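Local coordinates for protein tryparedoxin (Crithidia fasciculata, PDB 1O8X) that probably acts as a thioredoxin-like oxidoreductase, passing electrons through a redox-active disulfide in the trypanosomatid defence against oxidative stress, at residues A[51-56]-A[129-134]. The protein carries 1 engineered substitution. Residues are numbered along the deposited sequence; the frame is centred on the assembly and turned at random.
Sequences IEFYDK and ATLVKD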
ATOM      1  N   ILE A  51      -0.242  -7.214   8.143  1.00 12.43           N
ATOM      2  CA  ILE A  51       0.869  -8.142   7.922  1.00 13.24           C
ATOM      3  C   ILE A  51       0.378  -9.596   7.952  1.00 13.49           C
ATOM      4  O   ILE A  51       0.762 -10.400   7.105  1.00 14.03           O
ATOM      5  CB  ILE A  51       2.003  -7.919   8.959  1.00 13.89           C
ATOM      6  CG1 ILE A  51       2.724  -6.607   8.662  1.00 14.48           C
ATOM      7  CG2 ILE A  51       3.006  -9.078   8.939  1.00 15.27           C
ATOM      8  CD1 ILE A  51       3.726  -6.192   9.753  1.00 16.17           C
ATOM      9  N   GLU A  52      -0.498  -9.927   8.898  1.00 13.47           N
ATOM     10  CA  GLU A  52      -1.024 -11.291   8.982  1.00 14.47           C
ATOM     11  C   GLU A  52      -1.804 -11.649   7.715  1.00 14.02           C
ATOM     12  O   GLU A  52      -1.645 -12.734   7.156  1.00 15.08           O
ATOM     13  CB  GLU A  52      -1.931 -11.411  10.201  1.00 15.71           C
ATOM     14  CG  GLU A  52      -2.503 -12.802  10.416  1.00 18.56           C
ATOM     15  CD  GLU A  52      -3.213 -12.975  11.745  1.00 23.23           C
ATOM     16  OE1 GLU A  52      -3.113 -12.087  12.640  1.00 25.18           O
ATOM     17  OE2 GLU A  52      -3.893 -14.010  11.873  1.00 23.78           O
ATOM     18  N   PHE A  53      -2.657 -10.744   7.262  1.00 13.08           N
ATOM     19  CA  PHE A  53      -3.414 -10.957   6.035  1.00 13.04           C
ATOM     20  C   PHE A  53      -2.508 -11.099   4.808  1.00 13.08           C
ATOM     21  O   PHE A  53      -2.691 -12.003   3.973  1.00 13.72           O
ATOM     22  CB  PHE A  53      -4.416  -9.822   5.859  1.00 13.18           C
ATOM     23  CG  PHE A  53      -5.435 -10.092   4.788  1.00 13.00           C
ATOM     24  CD1 PHE A  53      -6.620 -10.763   5.092  1.00 15.00           C
ATOM     25  CD2 PHE A  53      -5.206  -9.702   3.470  1.00 13.42           C
ATOM     26  CE1 PHE A  53      -7.569 -11.023   4.090  1.00 15.54           C
ATOM     27  CE2 PHE A  53      -6.142  -9.969   2.471  1.00 13.97           C
ATOM     28  CZ  PHE A  53      -7.320 -10.625   2.789  1.00 14.87           C
ATOM     29  N   TYR A  54      -1.505 -10.231   4.717  1.00 13.31           N
ATOM     30  CA  TYR A  54      -0.549 -10.281   3.625  1.00 13.94           C
ATOM     31  C   TYR A  54       0.184 -11.615   3.616  1.00 14.69           C
ATOM     32  O   TYR A  54       0.308 -12.254   2.566  1.00 14.71           O
ATOM     33  CB  TYR A  54       0.443  -9.133   3.782  1.00 14.03           C
ATOM     34  CG  TYR A  54       1.509  -9.022   2.731  1.00 13.59           C
ATOM     35  CD1 TYR A  54       1.255  -8.345   1.543  1.00 13.94           C
ATOM     36  CD2 TYR A  54       2.773  -9.578   2.923  1.00 13.73           C
ATOM     37  CE1 TYR A  54       2.228  -8.220   0.572  1.00 14.20           C
ATOM     38  CE2 TYR A  54       3.743  -9.459   1.960  1.00 13.88           C
ATOM     39  CZ  TYR A  54       3.468  -8.788   0.784  1.00 14.38           C
ATOM     40  OH  TYR A  54       4.419  -8.649  -0.178  1.00 16.20           O
ATOM     41  N   ASP A  55       0.667 -12.045   4.778  1.00 15.41           N
ATOM     42  CA  ASP A  55       1.439 -13.280   4.822  1.00 16.79           C
ATOM     43  C   ASP A  55       0.581 -14.471   4.394  1.00 16.75           C
ATOM     44  O   ASP A  55       1.059 -15.354   3.668  1.00 17.84           O
ATOM     45  CB  ASP A  55       2.050 -13.476   6.209  1.00 18.30           C
ATOM     46  CG  ASP A  55       3.290 -12.614   6.444  1.00 20.83           C
ATOM     47  OD1 ASP A  55       3.866 -12.024   5.494  1.00 23.17           O
ATOM     48  OD2 ASP A  55       3.770 -12.493   7.589  1.00 24.29           O
ATOM     49  N   LYS A  56      -0.683 -14.490   4.823  1.00 15.60           N
ATOM     50  CA  LYS A  56      -1.595 -15.584   4.486  1.00 16.20           C
ATOM     51  C   LYS A  56      -1.954 -15.612   3.004  1.00 16.11           C
ATOM     52  O   LYS A  56      -2.067 -16.686   2.405  1.00 17.27           O
ATOM     53  CB  LYS A  56      -2.898 -15.451   5.271  1.00 16.67           C
ATOM     54  CG  LYS A  56      -2.827 -15.847   6.734  1.00 18.06           C
ATOM     55  CD  LYS A  56      -4.173 -15.598   7.428  1.00 20.20           C
ATOM     56  CE  LYS A  56      -4.145 -15.945   8.912  1.00 23.39           C
ATOM     57  NZ  LYS A  56      -5.338 -15.402   9.637  1.00 25.07           N
ATOM     58  N   ALA A 129     -10.847  -0.541   6.684  1.00 11.54           N
ATOM     59  CA  ALA A 129     -12.023  -0.819   7.508  1.00 12.15           C
ATOM     60  C   ALA A 129     -12.514  -2.246   7.345  1.00 12.45           C
ATOM     61  O   ALA A 129     -12.924  -2.890   8.310  1.00 14.00           O
ATOM     62  CB  ALA A 129     -13.144   0.171   7.160  1.00 13.10           C
ATOM     63  N   THR A 130     -12.502  -2.753   6.114  1.00 12.16           N
ATOM     64  CA  THR A 130     -13.100  -4.066   5.862  1.00 13.21           C
ATOM     65  C   THR A 130     -12.162  -5.198   6.273  1.00 13.18           C
ATOM     66  O   THR A 130     -12.626  -6.255   6.721  1.00 14.43           O
ATOM     67  CB  THR A 130     -13.506  -4.221   4.391  1.00 13.61           C
ATOM     68  OG1 THR A 130     -12.357  -4.005   3.569  1.00 13.64           O
ATOM     69  CG2 THR A 130     -14.524  -3.142   3.973  1.00 15.15           C
ATOM     70  N   LEU A 131     -10.856  -4.987   6.149  1.00 12.60           N
ATOM     71  CA  LEU A 131      -9.912  -6.052   6.472  1.00 13.11           C
ATOM     72  C   LEU A 131     -10.022  -6.493   7.929  1.00 13.74           C
ATOM     73  O   LEU A 131      -9.954  -7.689   8.220  1.00 14.18           O
ATOM     74  CB  LEU A 131      -8.497  -5.626   6.110  1.00 13.52           C
ATOM     75  CG  LEU A 131      -7.354  -6.622   6.301  1.00 15.52           C
ATOM     76  CD1 LEU A 131      -6.273  -6.360   5.258  1.00 17.60           C
ATOM     77  CD2 LEU A 131      -6.759  -6.545   7.671  1.00 18.29           C
ATOM     78  N   VAL A 132     -10.172  -5.537   8.845  1.00 14.40           N
ATOM     79  CA  VAL A 132     -10.186  -5.898  10.264  1.00 15.82           C
ATOM     80  C   VAL A 132     -11.408  -6.740  10.624  1.00 16.89           C
ATOM     81  O   VAL A 132     -11.386  -7.463  11.617  1.00 19.15           O
ATOM     82  CB  VAL A 132      -9.997  -4.690  11.205  1.00 16.42           C
ATOM     83  CG1 VAL A 132      -8.695  -3.972  10.922  1.00 17.02           C
ATOM     84  CG2 VAL A 132     -11.159  -3.751  11.099  1.00 17.84           C
ATOM     85  N   LYS A 133     -12.443  -6.676   9.802  1.00 16.89           N
ATOM     86  CA  LYS A 133     -13.654  -7.461  10.035  1.00 17.62           C
ATOM     87  C   LYS A 133     -13.701  -8.749   9.231  1.00 17.15           C
ATOM     88  O   LYS A 133     -14.604  -9.573   9.431  1.00 17.95           O
ATOM     89  CB  LYS A 133     -14.855  -6.617   9.689  1.00 19.34           C
ATOM     90  CG  LYS A 133     -14.989  -5.459  10.642  1.00 22.11           C
ATOM     91  CD  LYS A 133     -16.296  -4.741  10.458  1.00 26.10           C
ATOM     92  CE  LYS A 133     -17.478  -5.574  10.922  1.00 27.34           C
ATOM     93  NZ  LYS A 133     -17.610  -5.594  12.404  1.00 28.70           N
ATOM     94  N   ASP A 134     -12.732  -8.928   8.337  1.00 16.48           N
ATOM     95  CA  ASP A 134     -12.723 -10.086   7.463  1.00 15.81           C
ATOM     96  C   ASP A 134     -11.316 -10.648   7.375  1.00 15.77           C
ATOM     97  O   ASP A 134     -10.726 -10.642   6.299  1.00 15.17           O
ATOM     98  CB  ASP A 134     -13.304  -9.672   6.104  1.00 16.00           C
ATOM     99  CG  ASP A 134     -13.407 -10.816   5.109  1.00 16.21           C
ATOM    100  OD1 ASP A 134     -13.535 -12.008   5.497  1.00 17.00           O
ATOM    101  OD2 ASP A 134     -13.395 -10.548   3.882  1.00 17.46           O
TER
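Asp134, whose backbone O lies 3.9 Å from CE1 of Phe53, has a carboxylate gripped by three N-H groups. OD2 accepts from Trp142 NE1 and Gln139 N, and OD1 from Glu138 N, which ties the Asp134 side chain to two backbone amides and an indole. Asp134 N donates to Leu131 O at 3.0 Å and closes a type I turn from Leu131 to Asp134. The carbonyl O of Asp134 approaches the Phe53 ring obliquely and makes no hydrogen bond with it.

Most of the contact is apolar. Leu131 lies over one face of the Phe53 ring, its CG on that side and its CD1 4.3 Å from the ring centroid, 29° off the normal. In this off-centre CH-pi contact CD1 sits over the rim beside the CG-CD2 bond of Phe53, 3.9 Å from both atoms, rather than over the middle of the ring; CB of Phe53 is also close. Both side chains set out toward the opposite segment with CG anti to the backbone N (chi1 -168° for Phe53), and that is how they meet across a CA-CA gap of 8.2 Å. Phe57 meets the same ring edge-to-face, and the Trp142 indole that holds Asp134 meets it with the planes at about 45°.

In this thioredoxin fold, Leu131 packs against helix 41-57 through Phe46 and Leu50 as well as Phe53, thus joining helix 127-131, which follows edge strand 122-124, to a helix whose Tyr54 packs on strand 63-69.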